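Local coordinates for beta-lactamase Mb2281c (Mycobacterium bovis, PDB 3I7J), which probably acts as a serine hydrolase of the beta-lactamase family, cleaving beta-lactams or related amide or ester substrates, at residues A[10-15]-A[253-258]; A[40-45]-A[136-141]; A[46-51]-A[157-162]; A[52-57]-A[171-176]; A[161-166]-A[232-237]. All blocks are in the same frame, centred on the assembly; numbering follows the deposited sequence.

Interaction 1. Residues A[10-15]-A[253-258]; sequences WPVPAA and GDWALD
At one end of the six-stranded antiparallel sheet, where the loop leading into strand 15-21 meets the start of helix 256-271, Trp255 reaches across to Trp10, Pro11 and Val12. Its indole presents an edge to Trp10 in an offset edge-to-face pair, the six-membered rings 5.9 Å apart at their centroids and the planes at 69°. The atoms in touch are Trp255 CZ3 and Trp10 CE3, 3.8 Å apart. Val12 comes over one face of the Trp255 ring, with CG1 3.5 Å from CH2, while the CB of its neighbour Ala256 lies over the opposite face, so the ring is sandwiched. Pro11, the centre of an inverse gamma turn, touches the same indole with CG, 4.1 Å from Trp255 CE3. Trp255 holds CG between backbone N and carbonyl carbon (chi1 67°), which turns the indole toward the loop and across the Trp10 and Val12 side chains at about a right angle. No hydrogen bond joins the two segments. The polar atom of the indole, Trp255 NE1, is bonded to Asp251 O, and Arg250 makes a cation-pi contact with the ring besides donating to Pro11 O.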
# COMPACT_ATOMS: atom_id res chain seq x y z
N TRP A 10 -9.32 10.32 19.33
CA TRP A 10 -8.31 9.26 19.27
C TRP A 10 -7.13 9.54 20.18
O TRP A 10 -6.69 10.68 20.32
CB TRP A 10 -7.80 9.08 17.83
CG TRP A 10 -8.67 8.23 16.96
CD1 TRP A 10 -10.01 7.98 17.13
CD2 TRP A 10 -8.29 7.58 15.75
NE1 TRP A 10 -10.48 7.21 16.10
CE2 TRP A 10 -9.45 6.95 15.23
CE3 TRP A 10 -7.09 7.46 15.04
CZ2 TRP A 10 -9.44 6.22 14.03
CZ3 TRP A 10 -7.08 6.73 13.85
CH2 TRP A 10 -8.24 6.12 13.36
N PRO A 11 -6.61 8.49 20.82
CA PRO A 11 -5.47 8.62 21.73
C PRO A 11 -4.14 8.71 20.97
O PRO A 11 -3.27 7.86 21.13
CB PRO A 11 -5.56 7.36 22.58
CG PRO A 11 -6.07 6.36 21.59
CD PRO A 11 -7.17 7.13 20.89
N VAL A 12 -4.01 9.73 20.13
CA VAL A 12 -2.80 9.94 19.34
C VAL A 12 -2.37 11.41 19.44
O VAL A 12 -3.20 12.29 19.60
CB VAL A 12 -3.05 9.60 17.86
CG1 VAL A 12 -3.60 8.18 17.74
CG2 VAL A 12 -4.02 10.60 17.26
N PRO A 13 -1.06 11.68 19.33
CA PRO A 13 -0.53 13.05 19.40
C PRO A 13 -1.06 13.95 18.28
O PRO A 13 -1.15 15.17 18.44
CB PRO A 13 0.98 12.84 19.31
CG PRO A 13 1.17 11.47 19.90
CD PRO A 13 0.04 10.70 19.26
N ALA A 14 -1.40 13.35 17.15
CA ALA A 14 -1.92 14.08 15.99
C ALA A 14 -2.38 13.10 14.92
O ALA A 14 -1.84 11.99 14.79
CB ALA A 14 -0.85 15.00 15.42
N ALA A 15 -3.39 13.52 14.16
CA ALA A 15 -3.93 12.69 13.09
C ALA A 15 -4.57 13.54 12.00
O ALA A 15 -4.93 14.69 12.24
CB ALA A 15 -4.95 11.70 13.65
N GLY A 253 -0.64 -0.23 17.29
CA GLY A 253 -0.69 -0.97 18.54
C GLY A 253 -2.12 -1.41 18.84
O GLY A 253 -2.99 -1.30 17.98
N ASP A 254 -2.37 -1.91 20.05
CA ASP A 254 -3.71 -2.36 20.40
C ASP A 254 -4.75 -1.24 20.37
O ASP A 254 -5.93 -1.50 20.14
CB ASP A 254 -3.72 -3.01 21.80
CG ASP A 254 -2.84 -4.25 21.88
OD1 ASP A 254 -2.83 -5.05 20.91
OD2 ASP A 254 -2.18 -4.44 22.92
N TRP A 255 -4.31 -0.01 20.59
CA TRP A 255 -5.23 1.13 20.58
C TRP A 255 -5.99 1.27 19.26
O TRP A 255 -7.13 1.73 19.24
CB TRP A 255 -4.48 2.45 20.85
CG TRP A 255 -3.53 2.85 19.76
CD1 TRP A 255 -2.23 2.44 19.61
CD2 TRP A 255 -3.83 3.66 18.62
NE1 TRP A 255 -1.70 2.96 18.45
CE2 TRP A 255 -2.66 3.70 17.82
CE3 TRP A 255 -4.97 4.36 18.19
CZ2 TRP A 255 -2.60 4.41 16.61
CZ3 TRP A 255 -4.91 5.07 16.99
CH2 TRP A 255 -3.73 5.08 16.21
N ALA A 256 -5.37 0.85 18.17
CA ALA A 256 -6.00 0.97 16.85
C ALA A 256 -6.87 -0.20 16.44
O ALA A 256 -7.72 -0.06 15.56
CB ALA A 256 -4.92 1.22 15.80
N LEU A 257 -6.65 -1.35 17.07
CA LEU A 257 -7.38 -2.57 16.75
C LEU A 257 -8.89 -2.43 16.56
O LEU A 257 -9.47 -3.07 15.68
CB LEU A 257 -7.07 -3.65 17.79
CG LEU A 257 -5.60 -4.10 17.88
CD1 LEU A 257 -5.48 -5.29 18.83
CD2 LEU A 257 -5.09 -4.49 16.50
N ASP A 258 -9.55 -1.60 17.37
CA ASP A 258 -10.98 -1.42 17.20
C ASP A 258 -11.33 -0.11 16.50
O ASP A 258 -12.32 -0.03 15.76
CB ASP A 258 -11.69 -1.48 18.55
CG ASP A 258 -11.66 -2.88 19.16
OD1 ASP A 258 -11.94 -3.85 18.44
OD2 ASP A 258 -11.34 -3.00 20.36

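Interaction 2. Residues A[40-45]-A[136-141]; sequences SVTKPL and TRLDGG
Leu45 and Thr136 point their methyl ends at each other, tip to tip, with Leu45 CD1 3.9 Å from Thr136 CG2. This is the tighter half of a small, wholly apolar contact. Thr136 sets CG2 anti to its backbone N and so turns the methyl to the leucine, while OG1, beside the backbone N (chi1 -64°), is hydrogen-bonded to Asp155 OD2 and Ser151 OG. The threonine gives its methyl to the leucine and its hydroxyl to two polar partners. One helical turn earlier the packing is slacker: Thr42 CG2 and Leu138 CD1 come no nearer than 4.3 Å, although both residues are buried. The segment pair joins the beginning of helix 42-56 to strand 137-138, an outer strand of a small three-stranded antiparallel sheet. The sequence at that helix start fits an SxxK pattern, Ser40 and Lys43, as in serine beta-lactamases and penicillin-binding proteins. Tyr99 OH is hydrogen-bonded to both Ser40 OG and Lys43 NZ, an arrangement consistent with the active site of that family. Thr42, between them in sequence, has OG1 hydrogen-bonded to Ala39 O and to Ala149 N. On either side of Leu138 in sequence the chain is exposed: Arg137, whose CB is directed away from the helix, and Asp139. Their salt bridge, Arg137 NE to Asp139 OD1 at 3.3 Å, is a weak, strongly bent hydrogen bond (N-H...O 127°). Helix 119-131 closes over Leu138 through Phe119 and Leu123.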
# COMPACT_ATOMS: atom_id res chain seq x y z
N SER A 40 5.23 1.21 6.24
CA SER A 40 4.80 0.33 5.15
C SER A 40 3.75 0.90 4.19
O SER A 40 3.41 0.27 3.19
CB SER A 40 4.30 -1.00 5.70
OG SER A 40 5.39 -1.80 6.10
N VAL A 41 3.21 2.07 4.50
CA VAL A 41 2.25 2.66 3.59
C VAL A 41 3.10 3.12 2.40
O VAL A 41 2.59 3.60 1.38
CB VAL A 41 1.49 3.85 4.24
CG1 VAL A 41 0.57 4.53 3.22
CG2 VAL A 41 0.65 3.34 5.42
N THR A 42 4.41 2.96 2.54
CA THR A 42 5.36 3.30 1.49
C THR A 42 5.19 2.31 0.35
O THR A 42 5.26 2.67 -0.82
CB THR A 42 6.83 3.19 1.97
OG1 THR A 42 7.12 4.21 2.94
CG2 THR A 42 7.81 3.32 0.79
N LYS A 43 4.96 1.05 0.70
CA LYS A 43 4.84 -0.01 -0.29
C LYS A 43 3.92 0.25 -1.48
O LYS A 43 4.31 0.00 -2.61
CB LYS A 43 4.49 -1.33 0.40
CG LYS A 43 5.66 -1.85 1.26
CD LYS A 43 5.55 -3.33 1.62
CE LYS A 43 6.83 -3.83 2.31
NZ LYS A 43 7.07 -3.16 3.64
N PRO A 44 2.70 0.76 -1.25
CA PRO A 44 1.81 1.01 -2.39
C PRO A 44 2.43 2.00 -3.38
O PRO A 44 2.22 1.91 -4.60
CB PRO A 44 0.54 1.55 -1.73
CG PRO A 44 0.56 0.88 -0.38
CD PRO A 44 2.01 1.03 0.02
N LEU A 45 3.21 2.95 -2.86
CA LEU A 45 3.85 3.95 -3.72
C LEU A 45 4.94 3.28 -4.56
O LEU A 45 5.03 3.50 -5.77
CB LEU A 45 4.47 5.07 -2.87
CG LEU A 45 3.52 5.91 -2.02
CD1 LEU A 45 4.33 6.91 -1.20
CD2 LEU A 45 2.52 6.66 -2.91
N THR A 136 5.81 14.43 -1.20
CA THR A 136 6.01 13.00 -1.00
C THR A 136 7.42 12.64 -1.44
O THR A 136 7.85 13.01 -2.53
CB THR A 136 5.03 12.16 -1.84
OG1 THR A 136 3.69 12.42 -1.41
CG2 THR A 136 5.34 10.69 -1.68
N ARG A 137 8.15 11.92 -0.60
CA ARG A 137 9.50 11.54 -0.98
C ARG A 137 9.98 10.28 -0.29
O ARG A 137 9.48 9.88 0.76
CB ARG A 137 10.46 12.69 -0.71
CG ARG A 137 10.56 13.10 0.75
CD ARG A 137 11.38 14.37 0.88
NE ARG A 137 12.65 14.25 0.16
CZ ARG A 137 13.52 15.24 0.00
NH1 ARG A 137 13.27 16.44 0.51
NH2 ARG A 137 14.65 15.03 -0.68
N LEU A 138 10.97 9.65 -0.92
CA LEU A 138 11.57 8.44 -0.40
C LEU A 138 13.09 8.62 -0.41
O LEU A 138 13.72 8.57 -1.46
CB LEU A 138 11.19 7.25 -1.28
CG LEU A 138 11.93 5.94 -1.01
CD1 LEU A 138 11.51 5.38 0.33
CD2 LEU A 138 11.65 4.93 -2.12
N ASP A 139 13.66 8.84 0.77
CA ASP A 139 15.10 9.01 0.90
C ASP A 139 15.66 7.72 1.48
O ASP A 139 14.96 7.01 2.21
CB ASP A 139 15.43 10.15 1.86
CG ASP A 139 14.78 11.46 1.46
OD1 ASP A 139 14.94 11.88 0.30
OD2 ASP A 139 14.10 12.07 2.32
N GLY A 140 16.91 7.41 1.16
CA GLY A 140 17.50 6.20 1.70
C GLY A 140 17.79 5.15 0.65
O GLY A 140 18.45 4.16 0.93
N GLY A 141 17.28 5.38 -0.56
CA GLY A 141 17.51 4.43 -1.63
C GLY A 141 16.70 3.16 -1.50
O GLY A 141 15.83 3.06 -0.63

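Interaction 3. Residues A[46-51]-A[157-162]; sequences VARAAQ and AVFAGD
Arg48 and Asp162 tie helix 42-56 to helix 153-164 by a salt bridge in the protein interior, beside the Phe159 ring. Two nitrogens of the guanidinium share one carboxylate oxygen: Arg48 NE lies 3.0 Å from Asp162 OD2, and Arg48 NH1 is at the same 3.0 Å from that atom, with the oxygen at the guanidinium edge. The carboxylate plane stands at 87° to the guanidinium plane, so this is a forked grip on a single oxygen and not a side-on pair of matched bonds. OD2 also sits too close to another atom of the model, which makes its exact place less sure. The other oxygen, OD1, is satisfied by the backbone N-H groups of Ser167 and Thr168, just beyond the end of the helix. On its far side the arginine is held as well: Arg48 NH2 donates to Gln51 OE1 at 2.9 Å, in the carbonyl plane and with an N-H...O angle of 150°. Gln51 NE2 is in turn bonded to Leu202 O, which would fix the amide's orientation. As modelled, all three nitrogens of the buried guanidinium have a partner, though two of the bonds rest on the less certain OD2; the chain bends at chi2 and chi3 to deliver them. Nearer the backbone, Arg48 CB meets the edge of the Phe159 ring, 3.9 Å from its CZ.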
# COMPACT_ATOMS: atom_id res chain seq x y z
N VAL A 46 5.76 2.46 -3.92
CA VAL A 46 6.83 1.77 -4.62
C VAL A 46 6.23 0.77 -5.61
O VAL A 46 6.73 0.61 -6.73
CB VAL A 46 7.77 1.03 -3.63
CG1 VAL A 46 8.79 0.19 -4.38
CG2 VAL A 46 8.47 2.05 -2.74
N ALA A 47 5.17 0.09 -5.19
CA ALA A 47 4.50 -0.88 -6.05
C ALA A 47 3.98 -0.20 -7.32
O ALA A 47 4.09 -0.75 -8.42
CB ALA A 47 3.35 -1.54 -5.32
N ARG A 48 3.40 0.98 -7.17
CA ARG A 48 2.86 1.68 -8.33
C ARG A 48 4.00 2.10 -9.25
O ARG A 48 3.85 2.11 -10.48
CB ARG A 48 2.06 2.91 -7.91
CG ARG A 48 1.21 3.49 -9.03
CD ARG A 48 0.21 2.47 -9.52
NE ARG A 48 -1.09 3.06 -9.79
CZ ARG A 48 -2.21 2.36 -9.91
NH1 ARG A 48 -3.36 2.96 -10.16
NH2 ARG A 48 -2.17 1.03 -9.77
N ALA A 49 5.14 2.43 -8.66
CA ALA A 49 6.31 2.82 -9.43
C ALA A 49 6.81 1.60 -10.22
O ALA A 49 7.21 1.72 -11.38
CB ALA A 49 7.40 3.34 -8.50
N ALA A 50 6.79 0.43 -9.58
CA ALA A 50 7.23 -0.80 -10.24
C ALA A 50 6.25 -1.19 -11.36
O ALA A 50 6.64 -1.80 -12.36
CB ALA A 50 7.34 -1.94 -9.23
N GLN A 51 4.98 -0.85 -11.17
CA GLN A 51 3.95 -1.13 -12.16
C GLN A 51 4.18 -0.24 -13.38
O GLN A 51 4.04 -0.68 -14.52
CB GLN A 51 2.57 -0.87 -11.58
CG GLN A 51 2.09 -1.96 -10.63
CD GLN A 51 0.97 -1.48 -9.72
OE1 GLN A 51 0.16 -0.65 -10.12
NE2 GLN A 51 0.92 -1.99 -8.50
N ALA A 157 -4.22 11.51 -0.78
CA ALA A 157 -5.59 11.63 -1.26
C ALA A 157 -5.58 11.59 -2.78
O ALA A 157 -6.44 10.95 -3.40
CB ALA A 157 -6.19 12.95 -0.77
N VAL A 158 -4.62 12.28 -3.37
CA VAL A 158 -4.45 12.31 -4.82
C VAL A 158 -4.08 10.90 -5.29
O VAL A 158 -4.59 10.42 -6.30
CB VAL A 158 -3.32 13.29 -5.23
CG1 VAL A 158 -3.06 13.21 -6.72
CG2 VAL A 158 -3.69 14.72 -4.83
N PHE A 159 -3.21 10.24 -4.54
CA PHE A 159 -2.78 8.89 -4.87
C PHE A 159 -3.99 7.96 -4.87
O PHE A 159 -4.19 7.18 -5.81
CB PHE A 159 -1.72 8.39 -3.88
CG PHE A 159 -1.09 7.08 -4.28
CD1 PHE A 159 -0.35 6.98 -5.46
CD2 PHE A 159 -1.23 5.96 -3.48
CE1 PHE A 159 0.24 5.77 -5.84
CE2 PHE A 159 -0.65 4.74 -3.86
CZ PHE A 159 0.09 4.65 -5.05
N ALA A 160 -4.80 8.06 -3.82
CA ALA A 160 -6.01 7.23 -3.71
C ALA A 160 -6.89 7.44 -4.95
O ALA A 160 -7.60 6.52 -5.37
CB ALA A 160 -6.79 7.60 -2.44
N GLY A 161 -6.83 8.64 -5.52
CA GLY A 161 -7.61 8.92 -6.71
C GLY A 161 -7.14 8.06 -7.87
O GLY A 161 -7.93 7.56 -8.67
N ASP A 162 -5.83 7.88 -7.95
CA ASP A 162 -5.23 7.08 -9.01
C ASP A 162 -5.58 5.61 -8.80
O ASP A 162 -5.67 4.84 -9.76
CB ASP A 162 -3.71 7.28 -9.01
CG ASP A 162 -3.06 6.72 -10.25
OD1 ASP A 162 -3.33 7.25 -11.35
OD2 ASP A 162 -2.27 5.77 -10.14

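Interaction 4. Residues A[52-57]-A[171-176]; sequences VAVEEG and AQMHAD
Glu55 OE2 is hydrogen-bonded to Ser170 OG, which is also bonded to the backbone N of Met173; the same carboxylate oxygen lies 3.6 Å from Met173 CB. The glutamate and Met173 chains run antiparallel alongside one another, with Glu55 CG 4.0 Å from the methionine methyl, CE. Met173, present as selenomethionine, carries most of the contact. It bends at chi2 (58°) and again at chi3 (92°), which brings CE alongside Glu55 CG and against Val54. There the packing is tight: CE is 3.4 Å from Val54 CB and 3.5 Å from Val54 CG1, closer than usual for carbons. The two segments are the last turns of helix 42-56 and the beginning of the short helix 171-177. The first of these ends in a Schellman motif at Gly57 (phi 96°), whose N-H makes weak bonds back to Ala53 O and Val54 O in the last turn. Met173 is buried, whereas Glu55 stands on the exposed margin of the contact. Loop residues Leu61 and Val169 touch Val54 and Glu55 respectively.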
# COMPACT_ATOMS: atom_id res chain seq x y z
N VAL A 52 4.53 1.02 -13.14
CA VAL A 52 4.79 1.94 -14.24
C VAL A 52 6.02 1.44 -15.01
O VAL A 52 6.04 1.49 -16.24
CB VAL A 52 5.07 3.38 -13.73
CG1 VAL A 52 5.50 4.27 -14.89
CG2 VAL A 52 3.81 3.95 -13.08
N ALA A 53 7.03 0.95 -14.29
CA ALA A 53 8.25 0.44 -14.92
C ALA A 53 7.96 -0.74 -15.85
O ALA A 53 8.56 -0.86 -16.93
CB ALA A 53 9.26 0.03 -13.86
N VAL A 54 7.03 -1.60 -15.45
CA VAL A 54 6.66 -2.73 -16.28
C VAL A 54 6.04 -2.20 -17.57
O VAL A 54 6.36 -2.67 -18.66
CB VAL A 54 5.64 -3.67 -15.57
CG1 VAL A 54 5.12 -4.73 -16.54
CG2 VAL A 54 6.30 -4.35 -14.37
N GLU A 55 5.17 -1.21 -17.45
CA GLU A 55 4.53 -0.64 -18.63
C GLU A 55 5.50 0.11 -19.54
O GLU A 55 5.27 0.19 -20.74
CB GLU A 55 3.34 0.25 -18.23
CG GLU A 55 2.26 -0.54 -17.49
CD GLU A 55 0.85 -0.05 -17.77
OE1 GLU A 55 0.50 1.07 -17.36
OE2 GLU A 55 0.08 -0.79 -18.39
N GLU A 56 6.57 0.66 -18.97
CA GLU A 56 7.57 1.37 -19.77
C GLU A 56 8.42 0.33 -20.49
O GLU A 56 9.07 0.63 -21.50
CB GLU A 56 8.49 2.25 -18.89
CG GLU A 56 7.83 3.44 -18.16
CD GLU A 56 8.81 4.27 -17.30
OE1 GLU A 56 9.82 3.71 -16.82
OE2 GLU A 56 8.55 5.48 -17.09
N GLY A 57 8.41 -0.90 -19.99
CA GLY A 57 9.21 -1.95 -20.60
C GLY A 57 10.55 -2.11 -19.89
O GLY A 57 11.34 -2.96 -20.27
N ALA A 171 -5.62 0.65 -17.25
CA ALA A 171 -6.70 -0.00 -16.52
C ALA A 171 -6.40 -1.50 -16.35
O ALA A 171 -6.75 -2.09 -15.33
CB ALA A 171 -8.02 0.19 -17.27
N GLN A 172 -5.74 -2.10 -17.34
CA GLN A 172 -5.40 -3.52 -17.28
C GLN A 172 -4.35 -3.83 -16.22
O GLN A 172 -4.46 -4.83 -15.51
CB GLN A 172 -4.90 -4.02 -18.64
CG GLN A 172 -4.62 -5.52 -18.66
CD GLN A 172 -5.74 -6.32 -18.01
OE1 GLN A 172 -6.91 -6.17 -18.36
NE2 GLN A 172 -5.39 -7.17 -17.04
N MSE A 173 -3.33 -2.99 -16.14
CA MSE A 173 -2.29 -3.19 -15.14
C MSE A 173 -2.91 -3.04 -13.75
O MSE A 173 -2.68 -3.86 -12.86
CB MSE A 173 -1.16 -2.17 -15.34
CG MSE A 173 -0.17 -2.08 -14.18
SE MSE A 173 0.70 -3.75 -13.78
CE MSE A 173 2.27 -3.56 -14.89
N HIS A 174 -3.74 -2.01 -13.58
CA HIS A 174 -4.37 -1.78 -12.28
C HIS A 174 -5.29 -2.92 -11.88
O HIS A 174 -5.36 -3.30 -10.71
CB HIS A 174 -5.16 -0.46 -12.27
CG HIS A 174 -5.80 -0.16 -10.95
ND1 HIS A 174 -7.13 -0.43 -10.69
CD2 HIS A 174 -5.29 0.37 -9.81
CE1 HIS A 174 -7.41 -0.08 -9.45
NE2 HIS A 174 -6.31 0.41 -8.89
N ALA A 175 -6.00 -3.48 -12.86
CA ALA A 175 -6.88 -4.60 -12.60
C ALA A 175 -6.02 -5.77 -12.15
O ALA A 175 -6.36 -6.49 -11.20
CB ALA A 175 -7.65 -4.97 -13.87
N ASP A 176 -4.89 -5.96 -12.82
CA ASP A 176 -3.97 -7.03 -12.49
C ASP A 176 -3.34 -6.82 -11.11
O ASP A 176 -3.23 -7.75 -10.32
CB ASP A 176 -2.88 -7.12 -13.57
CG ASP A 176 -1.92 -8.29 -13.34
OD1 ASP A 176 -1.29 -8.75 -14.31
OD2 ASP A 176 -1.78 -8.73 -12.19

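Interaction 5. Residues A[161-166]-A[232-237]; sequences GDLLRP and GFIWVD
Leu163 and Leu164, in the last turn of helix 153-164, pack on Ile234 and Val236 of strand 232-237, which lies inside the six-stranded antiparallel sheet; the two segments meet through apolar side chains, with no hydrogen bond between them. Leu163 keeps the common extended leucine shape, CG beside the backbone N (chi1 -62°) with chi2 anti, and spreads over both strand residues. Its CB is 3.7 Å from Val236 CG2, and its CD1 reaches Ile234 CD1 at 4.0 Å. Ile234 holds CG1 anti to the backbone N and runs out straight to that methyl. Val236 serves both leucines by its two branches: CG2 packs on Leu163, whose side chain crosses that of Val236 at about a right angle, while CG1, anti to the backbone N, approaches Leu164. The latter pair is tight, Val236 CG1 to Leu164 CD1 being 3.3 Å, and Leu164 has a chi1 of -137°, well off a staggered value, as might accompany squeezed packing. Phe224 of the neighbouring strand 224-228 touches Leu163 and Val236. Past the helix end, Arg165 NH2 forms a salt bridge with Asp241 OD2, and NH1 donates to Leu164 O at 2.9 Å from above the carbonyl plane, 60° out of it.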
# COMPACT_ATOMS: atom_id res chain seq x y z
N GLY A 161 -6.83 8.64 -5.52
CA GLY A 161 -7.61 8.92 -6.71
C GLY A 161 -7.14 8.06 -7.87
O GLY A 161 -7.93 7.56 -8.67
N ASP A 162 -5.83 7.88 -7.95
CA ASP A 162 -5.23 7.08 -9.01
C ASP A 162 -5.58 5.61 -8.80
O ASP A 162 -5.67 4.84 -9.76
CB ASP A 162 -3.71 7.28 -9.01
CG ASP A 162 -3.06 6.72 -10.25
OD1 ASP A 162 -3.33 7.25 -11.35
OD2 ASP A 162 -2.27 5.77 -10.14
N LEU A 163 -5.77 5.21 -7.55
CA LEU A 163 -6.11 3.82 -7.24
C LEU A 163 -7.59 3.52 -7.49
O LEU A 163 -7.99 2.37 -7.64
CB LEU A 163 -5.76 3.51 -5.78
CG LEU A 163 -4.28 3.64 -5.41
CD1 LEU A 163 -4.06 3.31 -3.92
CD2 LEU A 163 -3.47 2.71 -6.28
N LEU A 164 -8.39 4.58 -7.56
CA LEU A 164 -9.82 4.48 -7.79
C LEU A 164 -10.11 4.51 -9.29
O LEU A 164 -10.95 3.77 -9.79
CB LEU A 164 -10.50 5.66 -7.08
CG LEU A 164 -11.79 5.50 -6.27
CD1 LEU A 164 -11.80 4.22 -5.47
CD2 LEU A 164 -11.92 6.72 -5.35
N ARG A 165 -9.40 5.39 -9.99
CA ARG A 165 -9.49 5.58 -11.44
C ARG A 165 -8.05 5.67 -11.94
O ARG A 165 -7.50 6.76 -12.05
CB ARG A 165 -10.24 6.88 -11.76
CG ARG A 165 -11.71 6.89 -11.36
CD ARG A 165 -12.48 5.89 -12.20
NE ARG A 165 -13.92 5.89 -11.89
CZ ARG A 165 -14.46 5.29 -10.84
NH1 ARG A 165 -13.69 4.63 -9.98
NH2 ARG A 165 -15.77 5.35 -10.65
N PRO A 166 -7.43 4.53 -12.27
CA PRO A 166 -6.05 4.49 -12.74
C PRO A 166 -5.68 5.44 -13.87
O PRO A 166 -6.36 5.50 -14.89
CB PRO A 166 -5.87 3.02 -13.14
CG PRO A 166 -7.26 2.61 -13.52
CD PRO A 166 -8.07 3.21 -12.42
N GLY A 232 -0.55 4.53 10.27
CA GLY A 232 -1.23 5.13 9.14
C GLY A 232 -1.70 4.04 8.20
O GLY A 232 -1.20 2.91 8.27
N PHE A 233 -2.66 4.33 7.34
CA PHE A 233 -3.13 3.32 6.41
C PHE A 233 -3.91 3.91 5.24
O PHE A 233 -4.31 5.08 5.24
CB PHE A 233 -4.02 2.28 7.14
CG PHE A 233 -5.40 2.79 7.52
CD1 PHE A 233 -6.38 3.01 6.55
CD2 PHE A 233 -5.72 3.01 8.85
CE1 PHE A 233 -7.67 3.44 6.91
CE2 PHE A 233 -7.00 3.44 9.22
CZ PHE A 233 -7.97 3.66 8.25
N ILE A 234 -4.12 3.08 4.23
CA ILE A 234 -4.88 3.49 3.07
C ILE A 234 -5.58 2.27 2.49
O ILE A 234 -4.98 1.22 2.31
CB ILE A 234 -3.99 4.13 1.97
CG1 ILE A 234 -4.84 4.43 0.73
CG2 ILE A 234 -2.84 3.19 1.59
CD1 ILE A 234 -4.09 5.21 -0.36
N TRP A 235 -6.88 2.41 2.26
CA TRP A 235 -7.62 1.34 1.63
C TRP A 235 -8.51 1.96 0.58
O TRP A 235 -8.94 3.12 0.69
CB TRP A 235 -8.42 0.47 2.63
CG TRP A 235 -9.47 1.14 3.49
CD1 TRP A 235 -9.44 1.25 4.86
CD2 TRP A 235 -10.74 1.65 3.08
NE1 TRP A 235 -10.61 1.79 5.32
CE2 TRP A 235 -11.43 2.05 4.25
CE3 TRP A 235 -11.37 1.81 1.84
CZ2 TRP A 235 -12.72 2.60 4.21
CZ3 TRP A 235 -12.65 2.36 1.80
CH2 TRP A 235 -13.31 2.75 2.98
N VAL A 236 -8.75 1.19 -0.47
CA VAL A 236 -9.56 1.59 -1.60
C VAL A 236 -10.54 0.44 -1.76
O VAL A 236 -10.13 -0.71 -1.88
CB VAL A 236 -8.70 1.69 -2.88
CG1 VAL A 236 -9.53 2.23 -4.04
CG2 VAL A 236 -7.50 2.59 -2.61
N ASP A 237 -11.83 0.74 -1.75
CA ASP A 237 -12.82 -0.31 -1.90
C ASP A 237 -13.48 -0.14 -3.27
O ASP A 237 -14.28 0.77 -3.46
CB ASP A 237 -13.86 -0.19 -0.78
CG ASP A 237 -14.81 -1.36 -0.72
OD1 ASP A 237 -15.19 -1.86 -1.80
OD2 ASP A 237 -15.18 -1.78 0.40

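How the interactions relate
Interactions 2, 3 and 4 follow one another along helix 42-56, from the SxxK end to its C-terminal end, neighbouring centres about 11 Å apart. Phe159 joins interactions 2 and 3, its CZ lying 3.8 Å from Leu45 CD2. Interactions 3 and 5 share Gly161 and Asp162 on helix 153-164 and have centres about 8 Å apart, so that helix bridges helix 42-56 and the large sheet. His174 NE2 comes within 2.9 Å of Leu163 O, linking interactions 4 and 5. Val41, beside Ser40 of the probable active site, packs on Gly232 and Ile234. Interaction 1 touches none of them: its nearest atoms are about 5 Å from interaction 5, its centre about 35 Å from that of interaction 4.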